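Local coordinates for alginate lyase A1-II' (Sphingomonas sp. A1, PDB 2CWS), which probably depolymerises the polysaccharide alginate by beta-elimination, the present chain being the family-7 lyase domain of a longer protein, at residues D46-W52 with S215-Y221; H89-L93 with Y199-G203; N120-L124 with W193-Y198. All blocks are in the same frame, centred on the assembly; numbering follows the deposited sequence.

Interaction 1 (D46-W52 with S215-Y221); sequences DGAMTFW and SAIAKLY
On the inner side of this antiparallel strand pair, Leu220 CD1 approaches the Phe51 ring obliquely, 3.8 Å from Phe51 CE2, and reaches toward Met49 CE. Met49 and Leu220 run side by side, and strand 67-72 packs against Met49 and Phe51 through Leu70. The backbones exchange two pairs of hydrogen bonds, Met49 with Leu220 and Phe51 with Ala218. The other face begins with apolar contact: Thr50 CG2 meets Ile217 CG2 at 3.5 Å, and Trp52 brings its ring edge to Ile217 CG1. With CG anti to its backbone N (chi1 174°), the Trp52 indole reaches the start of strand 215-220 edge-on, where Trp52 NE1 makes a weak bond to Ser215 OG. Toward the loop, Ala48 CB sits over the Tyr221 ring, 4.1 Å from its centroid. At the polar edge, Asp46 OD2 is gripped from opposite faces of the carboxylate by Tyr221 OH at 2.7 Å and Lys219 NZ at 2.9 Å. Lys219 NZ forms salt bridges with both Asp46 and Asp44, so two carboxylates hold the ammonium. Asp46 OD1 accepts from Ala48 N in an Asx turn. One face turned to the facing sheet, the other mixed and polar-edged, is characteristic of a beta-sandwich, here the jelly roll.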
loop_
_atom_site.group_PDB
_atom_site.type_symbol
_atom_site.label_atom_id
_atom_site.label_comp_id
_atom_site.label_asym_id
_atom_site.label_seq_id
_atom_site.Cartn_x
_atom_site.Cartn_y
_atom_site.Cartn_z
ATOM N N ASP A 46 -17.658 7.124 10.591
ATOM C CA ASP A 46 -17.218 6.028 11.452
ATOM C C ASP A 46 -15.778 6.206 11.912
ATOM O O ASP A 46 -15.269 5.273 12.519
ATOM C CB ASP A 46 -17.385 4.681 10.731
ATOM C CG ASP A 46 -16.553 4.561 9.471
ATOM O OD1 ASP A 46 -15.814 5.485 9.103
ATOM O OD2 ASP A 46 -16.660 3.485 8.813
ATOM N N GLY A 47 -15.181 7.384 11.658
ATOM C CA GLY A 47 -13.805 7.631 12.070
ATOM C C GLY A 47 -12.765 7.114 11.095
ATOM O O GLY A 47 -11.567 7.371 11.310
ATOM N N ALA A 48 -13.158 6.385 10.064
ATOM C CA ALA A 48 -12.116 5.807 9.197
ATOM C C ALA A 48 -11.424 6.857 8.374
ATOM O O ALA A 48 -12.028 7.792 7.855
ATOM C CB ALA A 48 -12.744 4.826 8.190
ATOM N N MET A 49 -10.102 6.626 8.197
ATOM C CA MET A 49 -9.337 7.349 7.161
ATOM C C MET A 49 -9.759 6.720 5.823
ATOM O O MET A 49 -9.572 5.509 5.609
ATOM C CB MET A 49 -7.864 7.213 7.439
ATOM C CG MET A 49 -6.939 7.735 6.349
ATOM S SD MET A 49 -5.240 7.934 6.873
ATOM C CE MET A 49 -4.829 6.284 7.418
ATOM N N THR A 50 -10.336 7.542 4.942
ATOM C CA THR A 50 -11.063 7.069 3.777
ATOM C C THR A 50 -10.385 7.618 2.532
ATOM O O THR A 50 -10.164 8.833 2.419
ATOM C CB THR A 50 -12.521 7.530 3.895
ATOM O OG1 THR A 50 -13.070 7.083 5.112
ATOM C CG2 THR A 50 -13.355 6.878 2.750
ATOM N N PHE A 51 -10.107 6.715 1.599
ATOM C CA PHE A 51 -9.378 7.017 0.362
ATOM C C PHE A 51 -10.321 6.809 -0.807
ATOM O O PHE A 51 -10.844 5.677 -0.983
ATOM C CB PHE A 51 -8.205 6.044 0.183
ATOM C CG PHE A 51 -7.191 6.067 1.323
ATOM C CD1 PHE A 51 -6.045 6.858 1.214
ATOM C CD2 PHE A 51 -7.379 5.288 2.447
ATOM C CE1 PHE A 51 -5.091 6.826 2.209
ATOM C CE2 PHE A 51 -6.426 5.278 3.458
ATOM C CZ PHE A 51 -5.263 6.033 3.335
ATOM N N TRP A 52 -10.546 7.853 -1.610
ATOM C CA TRP A 52 -11.416 7.759 -2.782
ATOM C C TRP A 52 -10.599 8.095 -4.033
ATOM O O TRP A 52 -9.833 9.073 -4.022
ATOM C CB TRP A 52 -12.640 8.735 -2.638
ATOM C CG TRP A 52 -13.433 8.723 -3.926
ATOM C CD1 TRP A 52 -14.330 7.729 -4.285
ATOM C CD2 TRP A 52 -13.415 9.637 -5.030
ATOM N NE1 TRP A 52 -14.856 7.994 -5.514
ATOM C CE2 TRP A 52 -14.301 9.185 -6.005
ATOM C CE3 TRP A 52 -12.706 10.866 -5.248
ATOM C CZ2 TRP A 52 -14.542 9.828 -7.216
ATOM C CZ3 TRP A 52 -12.943 11.519 -6.454
ATOM C CH2 TRP A 52 -13.856 11.010 -7.414
ATOM N N SER A 215 -15.244 4.330 -9.598
ATOM C CA SER A 215 -14.265 4.780 -8.577
ATOM C C SER A 215 -14.295 3.764 -7.423
ATOM O O SER A 215 -15.212 2.961 -7.310
ATOM C CB SER A 215 -14.612 6.171 -8.068
ATOM O OG SER A 215 -15.882 6.204 -7.393
ATOM N N ALA A 216 -13.300 3.864 -6.565
ATOM C CA ALA A 216 -13.210 2.976 -5.415
ATOM C C ALA A 216 -13.064 3.774 -4.121
ATOM O O ALA A 216 -12.590 4.920 -4.120
ATOM C CB ALA A 216 -12.005 2.039 -5.543
ATOM N N ILE A 217 -13.486 3.129 -3.041
ATOM C CA ILE A 217 -13.320 3.653 -1.684
ATOM C C ILE A 217 -12.711 2.557 -0.831
ATOM O O ILE A 217 -13.266 1.458 -0.770
ATOM C CB ILE A 217 -14.654 4.076 -1.062
ATOM C CG1 ILE A 217 -15.355 5.179 -1.875
ATOM C CG2 ILE A 217 -14.453 4.505 0.388
ATOM C CD1 ILE A 217 -16.815 5.417 -1.461
ATOM N N ALA A 218 -11.619 2.889 -0.151
ATOM C CA ALA A 218 -11.042 1.994 0.855
ATOM C C ALA A 218 -10.893 2.782 2.151
ATOM O O ALA A 218 -10.701 4.007 2.117
ATOM C CB ALA A 218 -9.674 1.457 0.434
ATOM N N LYS A 219 -10.993 2.076 3.283
ATOM C CA LYS A 219 -10.908 2.661 4.591
ATOM C C LYS A 219 -9.863 1.995 5.454
ATOM O O LYS A 219 -9.651 0.763 5.337
ATOM C CB LYS A 219 -12.267 2.477 5.335
ATOM C CG LYS A 219 -13.312 3.446 4.847
ATOM C CD LYS A 219 -14.655 3.245 5.583
ATOM C CE LYS A 219 -15.571 4.436 5.323
ATOM N NZ LYS A 219 -16.868 4.310 6.085
ATOM N N LEU A 220 -9.267 2.790 6.334
ATOM C CA LEU A 220 -8.400 2.275 7.397
ATOM C C LEU A 220 -8.922 2.810 8.739
ATOM O O LEU A 220 -9.259 3.971 8.879
ATOM C CB LEU A 220 -6.949 2.706 7.195
ATOM C CG LEU A 220 -6.270 2.098 5.937
ATOM C CD1 LEU A 220 -4.889 2.671 5.749
ATOM C CD2 LEU A 220 -6.204 0.589 6.031
ATOM N N TYR A 221 -8.890 1.891 9.734
ATOM C CA TYR A 221 -9.234 2.239 11.115
ATOM C C TYR A 221 -7.994 2.259 12.003
ATOM O O TYR A 221 -7.994 2.906 13.034
ATOM C CB TYR A 221 -10.234 1.220 11.711
ATOM C CG TYR A 221 -11.561 1.255 10.971
ATOM C CD1 TYR A 221 -11.809 0.342 9.958
ATOM C CD2 TYR A 221 -12.518 2.209 11.259
ATOM C CE1 TYR A 221 -12.988 0.359 9.250
ATOM C CE2 TYR A 221 -13.705 2.221 10.541
ATOM C CZ TYR A 221 -13.940 1.316 9.557
ATOM O OH TYR A 221 -15.120 1.294 8.835
HETATM O O HOH W 1 -18.949 5.829 7.894
#

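Interaction 2 (H89-L93 with Y199-G203); sequences HTMKL and YFKAG
Between the two facing sheets of the beta-sandwich, Met91 of strand 88-99 meets Phe200 of strand 197-202, with no hydrogen bond joining the segments. The short strand axes come within 8.7 Å and run nearly parallel, 9° apart, a spacing bridged by side chains alone. Met91 CB stands above the middle of the Phe200 ring, 3.6 Å from its centroid and almost on the ring normal, a CH-pi contact. A chi1 near 174° swings CG of Met91 away from its own N, and the thioether runs on past the ring in the opposite direction to Phe200, bringing SD obliquely to 4.7 Å from the centroid as a Met-aromatic contact. A bend at chi3 then turns Met91 CE toward the backbone, 3.5 Å from Lys201 O. At its far end the phenyl ring meets the main chain of 89-93: Phe200 CZ is 3.4 Å from Met91 N, while His89 O lies near the ring plane at the edge. Further along, Leu93 CD2 touches Ala202 CB at 4.1 Å, and Met91 SD approaches the same methyl. Trp15 touches both Met91 and Phe200, and Ile166 and Leu223 from strands next to 88-99 flank Met91, so this apolar patch is enclosed by both sheets. Polar ends lead out of it: the His89 imidazole bonds to His227 and to Gln86 O, and Lys201 forms a salt bridge with Glu69 and a hydrogen bond with Gln18. Face-to-face packing of apolar side chains between sheets is the hallmark of the beta-sandwich core, consistent with the jelly roll of family-7 alginate lyases.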
loop_
_atom_site.group_PDB
_atom_site.type_symbol
_atom_site.label_atom_id
_atom_site.label_comp_id
_atom_site.label_asym_id
_atom_site.label_seq_id
_atom_site.Cartn_x
_atom_site.Cartn_y
_atom_site.Cartn_z
ATOM N N HIS A 89 10.666 -5.574 9.712
ATOM C CA HIS A 89 9.965 -4.414 9.178
ATOM C C HIS A 89 8.506 -4.795 9.044
ATOM O O HIS A 89 8.210 -5.685 8.208
ATOM C CB HIS A 89 10.544 -4.089 7.785
ATOM C CG HIS A 89 12.057 -3.986 7.845
ATOM N ND1 HIS A 89 12.685 -2.900 8.408
ATOM C CD2 HIS A 89 13.005 -4.892 7.527
ATOM C CE1 HIS A 89 13.997 -3.108 8.365
ATOM N NE2 HIS A 89 14.202 -4.318 7.834
ATOM N N THR A 90 7.610 -4.204 9.836
ATOM C CA THR A 90 6.256 -4.715 9.931
ATOM C C THR A 90 5.233 -3.599 9.833
ATOM O O THR A 90 5.289 -2.654 10.611
ATOM C CB THR A 90 6.051 -5.435 11.280
ATOM O OG1 THR A 90 7.057 -6.483 11.301
ATOM C CG2 THR A 90 4.655 -6.050 11.354
ATOM N N MET A 91 4.267 -3.759 8.939
ATOM C CA MET A 91 3.087 -2.883 8.885
ATOM C C MET A 91 1.879 -3.668 9.337
ATOM O O MET A 91 1.666 -4.806 8.891
ATOM C CB MET A 91 2.921 -2.386 7.440
ATOM C CG MET A 91 1.618 -1.577 7.301
ATOM S SD MET A 91 1.497 -0.703 5.714
ATOM C CE MET A 91 1.395 -2.152 4.604
ATOM N N LYS A 92 1.099 -3.063 10.192
ATOM C CA LYS A 92 -0.177 -3.606 10.618
ATOM C C LYS A 92 -1.263 -2.597 10.286
ATOM O O LYS A 92 -1.071 -1.395 10.445
ATOM C CB LYS A 92 -0.257 -3.877 12.130
ATOM C CG LYS A 92 0.805 -4.847 12.584
ATOM C CD LYS A 92 0.623 -5.034 14.102
ATOM C CE LYS A 92 -0.864 -5.260 14.349
ATOM N NZ LYS A 92 -1.211 -5.494 15.765
ATOM N N LEU A 93 -2.402 -3.083 9.808
ATOM C CA LEU A 93 -3.513 -2.169 9.577
ATOM C C LEU A 93 -4.803 -2.935 9.797
ATOM O O LEU A 93 -4.874 -4.174 9.707
ATOM C CB LEU A 93 -3.434 -1.506 8.183
ATOM C CG LEU A 93 -3.455 -2.454 6.960
ATOM C CD1 LEU A 93 -4.867 -2.887 6.546
ATOM C CD2 LEU A 93 -2.844 -1.689 5.781
ATOM N N TYR A 199 9.836 0.364 0.929
ATOM C CA TYR A 199 8.966 1.194 1.743
ATOM C C TYR A 199 7.552 0.611 1.680
ATOM O O TYR A 199 7.146 -0.026 0.689
ATOM C CB TYR A 199 8.982 2.660 1.286
ATOM C CG TYR A 199 8.570 2.904 -0.133
ATOM C CD1 TYR A 199 9.541 2.976 -1.135
ATOM C CD2 TYR A 199 7.253 3.055 -0.523
ATOM C CE1 TYR A 199 9.213 3.198 -2.450
ATOM C CE2 TYR A 199 6.895 3.263 -1.825
ATOM C CZ TYR A 199 7.873 3.321 -2.817
ATOM O OH TYR A 199 7.498 3.547 -4.113
ATOM N N PHE A 200 6.801 0.829 2.761
ATOM C CA PHE A 200 5.409 0.409 2.804
ATOM C C PHE A 200 4.512 1.406 2.085
ATOM O O PHE A 200 4.822 2.608 1.983
ATOM C CB PHE A 200 4.940 0.266 4.247
ATOM C CG PHE A 200 5.523 -0.923 4.999
ATOM C CD1 PHE A 200 6.353 -0.777 6.092
ATOM C CD2 PHE A 200 5.177 -2.208 4.581
ATOM C CE1 PHE A 200 6.822 -1.873 6.776
ATOM C CE2 PHE A 200 5.661 -3.311 5.297
ATOM C CZ PHE A 200 6.473 -3.165 6.376
ATOM N N LYS A 201 3.335 0.916 1.641
ATOM C CA LYS A 201 2.270 1.768 1.140
ATOM C C LYS A 201 0.950 1.232 1.664
ATOM O O LYS A 201 0.815 0.010 1.899
ATOM C CB LYS A 201 2.190 1.783 -0.412
ATOM C CG LYS A 201 3.518 2.070 -1.088
ATOM C CD LYS A 201 3.336 2.500 -2.546
ATOM C CE LYS A 201 3.071 4.012 -2.622
ATOM N NZ LYS A 201 2.637 4.394 -3.993
ATOM N N ALA A 202 -0.045 2.107 1.790
ATOM C CA ALA A 202 -1.386 1.674 2.213
ATOM C C ALA A 202 -2.381 2.697 1.714
ATOM O O ALA A 202 -2.171 3.909 1.866
ATOM C CB ALA A 202 -1.472 1.584 3.737
ATOM N N GLY A 203 -3.499 2.201 1.156
ATOM C CA GLY A 203 -4.556 3.115 0.739
ATOM C C GLY A 203 -5.413 2.476 -0.334
ATOM O O GLY A 203 -5.983 1.388 -0.082
#

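Interaction 3 (N120-L124 with W193-Y198); sequences NAPPL and WKNLKY
Leu124 sets its CD1 methyl over one face of the Trp193 indole, 3.6 Å from the centroid of the six-membered ring and 12° off its normal; this CH-pi contact is the tight part of the interface. The other methyl, Leu124 CD2, turns to Tyr198 and stops 4.0 Å from its CE1, so the forked leucine touches both aromatics. Tyr198 is held in turn by its own segment: its OH donates to Trp193 O at 2.7 Å, while Leu196 N reaches that oxygen from the opposite face of the carbonyl. The side with the partly exposed prolines is looser. Pro123 O only borders the indole rim, 3.8 Å from Trp193 CH2, and Pro122 O lies farther off at the same edge. A contact of Leu196 with Ala121 is doubtful in detail, since Leu196 has two conformers. Trp193 NE1 bonds to Gln140 O. An alanine in place of Trp193 would remove the whole indole and is likely to open a gap beneath Leu124 and leave Gln140 O without this donor. Around the pair, Phe186 of helix 186-189 meets the Trp193 ring edge-to-face and Val187 touches it, Val138 of strand 133-139 meets Leu124, and Ile111 of strand 106-114 touches Tyr198.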
loop_
_atom_site.group_PDB
_atom_site.type_symbol
_atom_site.label_atom_id
_atom_site.label_comp_id
_atom_site.label_asym_id
_atom_site.label_seq_id
_atom_site.Cartn_x
_atom_site.Cartn_y
_atom_site.Cartn_z
ATOM N N ASN A 120 13.006 4.181 -9.355
ATOM C CA ASN A 120 11.983 3.181 -9.191
ATOM C C ASN A 120 12.546 1.753 -9.380
ATOM O O ASN A 120 13.533 1.431 -10.051
ATOM C CB ASN A 120 10.746 3.472 -10.055
ATOM C CG ASN A 120 9.564 2.527 -9.747
ATOM O OD1 ASN A 120 8.976 2.553 -8.651
ATOM N ND2 ASN A 120 9.175 1.657 -10.685
ATOM N N ALA A 121 11.838 0.892 -8.690
ATOM C CA ALA A 121 12.078 -0.577 -8.749
ATOM C C ALA A 121 10.746 -1.248 -8.555
ATOM O O ALA A 121 9.729 -0.564 -8.287
ATOM C CB ALA A 121 13.124 -0.947 -7.743
ATOM N N PRO A 122 10.636 -2.559 -8.753
ATOM C CA PRO A 122 9.312 -3.182 -8.708
ATOM C C PRO A 122 8.680 -3.211 -7.333
ATOM O O PRO A 122 9.382 -3.207 -6.326
ATOM C CB PRO A 122 9.581 -4.643 -9.184
ATOM C CG PRO A 122 10.873 -4.502 -9.981
ATOM C CD PRO A 122 11.682 -3.501 -9.211
ATOM N N PRO A 123 7.368 -3.369 -7.365
ATOM C CA PRO A 123 6.694 -3.739 -6.083
ATOM C C PRO A 123 7.238 -5.095 -5.668
ATOM O O PRO A 123 7.586 -5.905 -6.512
ATOM C CB PRO A 123 5.230 -3.829 -6.424
ATOM C CG PRO A 123 5.141 -3.770 -7.902
ATOM C CD PRO A 123 6.448 -3.338 -8.502
ATOM N N LEU A 124 7.248 -5.290 -4.344
ATOM C CA LEU A 124 7.532 -6.619 -3.788
ATOM C C LEU A 124 6.265 -7.338 -3.321
ATOM O O LEU A 124 6.037 -8.481 -3.699
ATOM C CB LEU A 124 8.504 -6.490 -2.604
ATOM C CG LEU A 124 8.779 -7.838 -1.866
ATOM C CD1 LEU A 124 9.531 -8.812 -2.795
ATOM C CD2 LEU A 124 9.538 -7.579 -0.577
ATOM N N TRP A 193 17.291 -9.055 -4.780
ATOM C CA TRP A 193 16.490 -8.217 -3.868
ATOM C C TRP A 193 17.356 -7.578 -2.784
ATOM O O TRP A 193 16.956 -6.581 -2.204
ATOM C CB TRP A 193 15.379 -9.031 -3.241
ATOM C CG TRP A 193 14.223 -9.413 -4.110
ATOM C CD1 TRP A 193 13.967 -10.692 -4.551
ATOM C CD2 TRP A 193 13.182 -8.580 -4.629
ATOM N NE1 TRP A 193 12.808 -10.713 -5.326
ATOM C CE2 TRP A 193 12.326 -9.401 -5.365
ATOM C CE3 TRP A 193 12.895 -7.206 -4.527
ATOM C CZ2 TRP A 193 11.181 -8.933 -6.023
ATOM C CZ3 TRP A 193 11.751 -6.748 -5.184
ATOM C CH2 TRP A 193 10.916 -7.583 -5.921
ATOM N N LYS A 194 18.553 -8.089 -2.524
ATOM C CA LYS A 194 19.434 -7.426 -1.572
ATOM C C LYS A 194 19.974 -6.119 -2.131
ATOM O O LYS A 194 20.521 -5.339 -1.342
ATOM C CB LYS A 194 20.623 -8.331 -1.202
ATOM C CG LYS A 194 20.241 -9.605 -0.446
ATOM C CD LYS A 194 21.492 -10.389 -0.100
ATOM C CE LYS A 194 21.212 -11.731 0.516
ATOM N NZ LYS A 194 22.471 -12.378 1.028
ATOM N N ASN A 195 19.835 -5.865 -3.433
ATOM C CA ASN A 195 20.307 -4.602 -4.045
ATOM C C ASN A 195 19.205 -3.575 -4.204
ATOM O O ASN A 195 19.406 -2.565 -4.892
ATOM C CB ASN A 195 20.890 -4.917 -5.435
ATOM C CG ASN A 195 22.158 -5.781 -5.305
ATOM O OD1 ASN A 195 22.939 -5.569 -4.373
ATOM N ND2 ASN A 195 22.299 -6.727 -6.228
ATOM N N LEU A 196 18.077 -3.805 -3.515
ATOM C CA LEU A 196 16.986 -2.840 -3.467
ATOM C C LEU A 196 16.722 -2.496 -2.012
ATOM O O LEU A 196 17.015 -3.257 -1.101
ATOM C CB LEU A 196 15.740 -3.415 -4.133
ATOM C CG LEU A 196 15.916 -3.719 -5.605
ATOM C CD1 LEU A 196 14.601 -4.332 -6.113
ATOM C CD2 LEU A 196 16.248 -2.476 -6.427
ATOM N N LYS A 197 16.089 -1.325 -1.829
ATOM C CA LYS A 197 15.487 -0.935 -0.558
ATOM C C LYS A 197 13.985 -0.948 -0.738
ATOM O O LYS A 197 13.462 -1.271 -1.820
ATOM C CB LYS A 197 15.971 0.457 -0.162
ATOM C CG LYS A 197 17.509 0.528 -0.222
ATOM C CD LYS A 197 18.167 -0.232 0.906
ATOM C CE LYS A 197 18.012 0.405 2.262
ATOM N NZ LYS A 197 18.823 1.631 2.587
ATOM N N TYR A 198 13.251 -0.645 0.344
ATOM C CA TYR A 198 11.810 -0.890 0.404
ATOM C C TYR A 198 11.112 0.170 1.216
ATOM O O TYR A 198 11.700 0.796 2.120
ATOM C CB TYR A 198 11.482 -2.279 1.108
ATOM C CG TYR A 198 12.244 -3.396 0.406
ATOM C CD1 TYR A 198 11.684 -3.968 -0.751
ATOM C CD2 TYR A 198 13.512 -3.793 0.808
ATOM C CE1 TYR A 198 12.378 -4.962 -1.439
ATOM C CE2 TYR A 198 14.226 -4.740 0.114
ATOM C CZ TYR A 198 13.675 -5.324 -1.003
ATOM O OH TYR A 198 14.325 -6.278 -1.730
#

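The three contacts are strung along the sandwich, interactions 1 and 2 with centres about 16 Å apart, 2 and 3 about 15 Å. Interactions 1 and 2 merge into one core: Leu220 CD2 packs on Leu93 CD1 at 3.8 Å, and Phe51 CE2 on Gly203 CA at 3.9 Å. Interaction 3 adjoins 2 only through the chain, along strand 197-202. Interactions 1 and 3 lie on opposite sides of the chain's centre, their centres about 28 Å apart. In sequence they nest, 3 within 2 and 2 within 1. Glycerol about 4 Å from the His89 side chain, and sulfate about 5 Å from that of Lys201 and about 4 Å from that of Pro123, probably from crystallisation, may mark pockets.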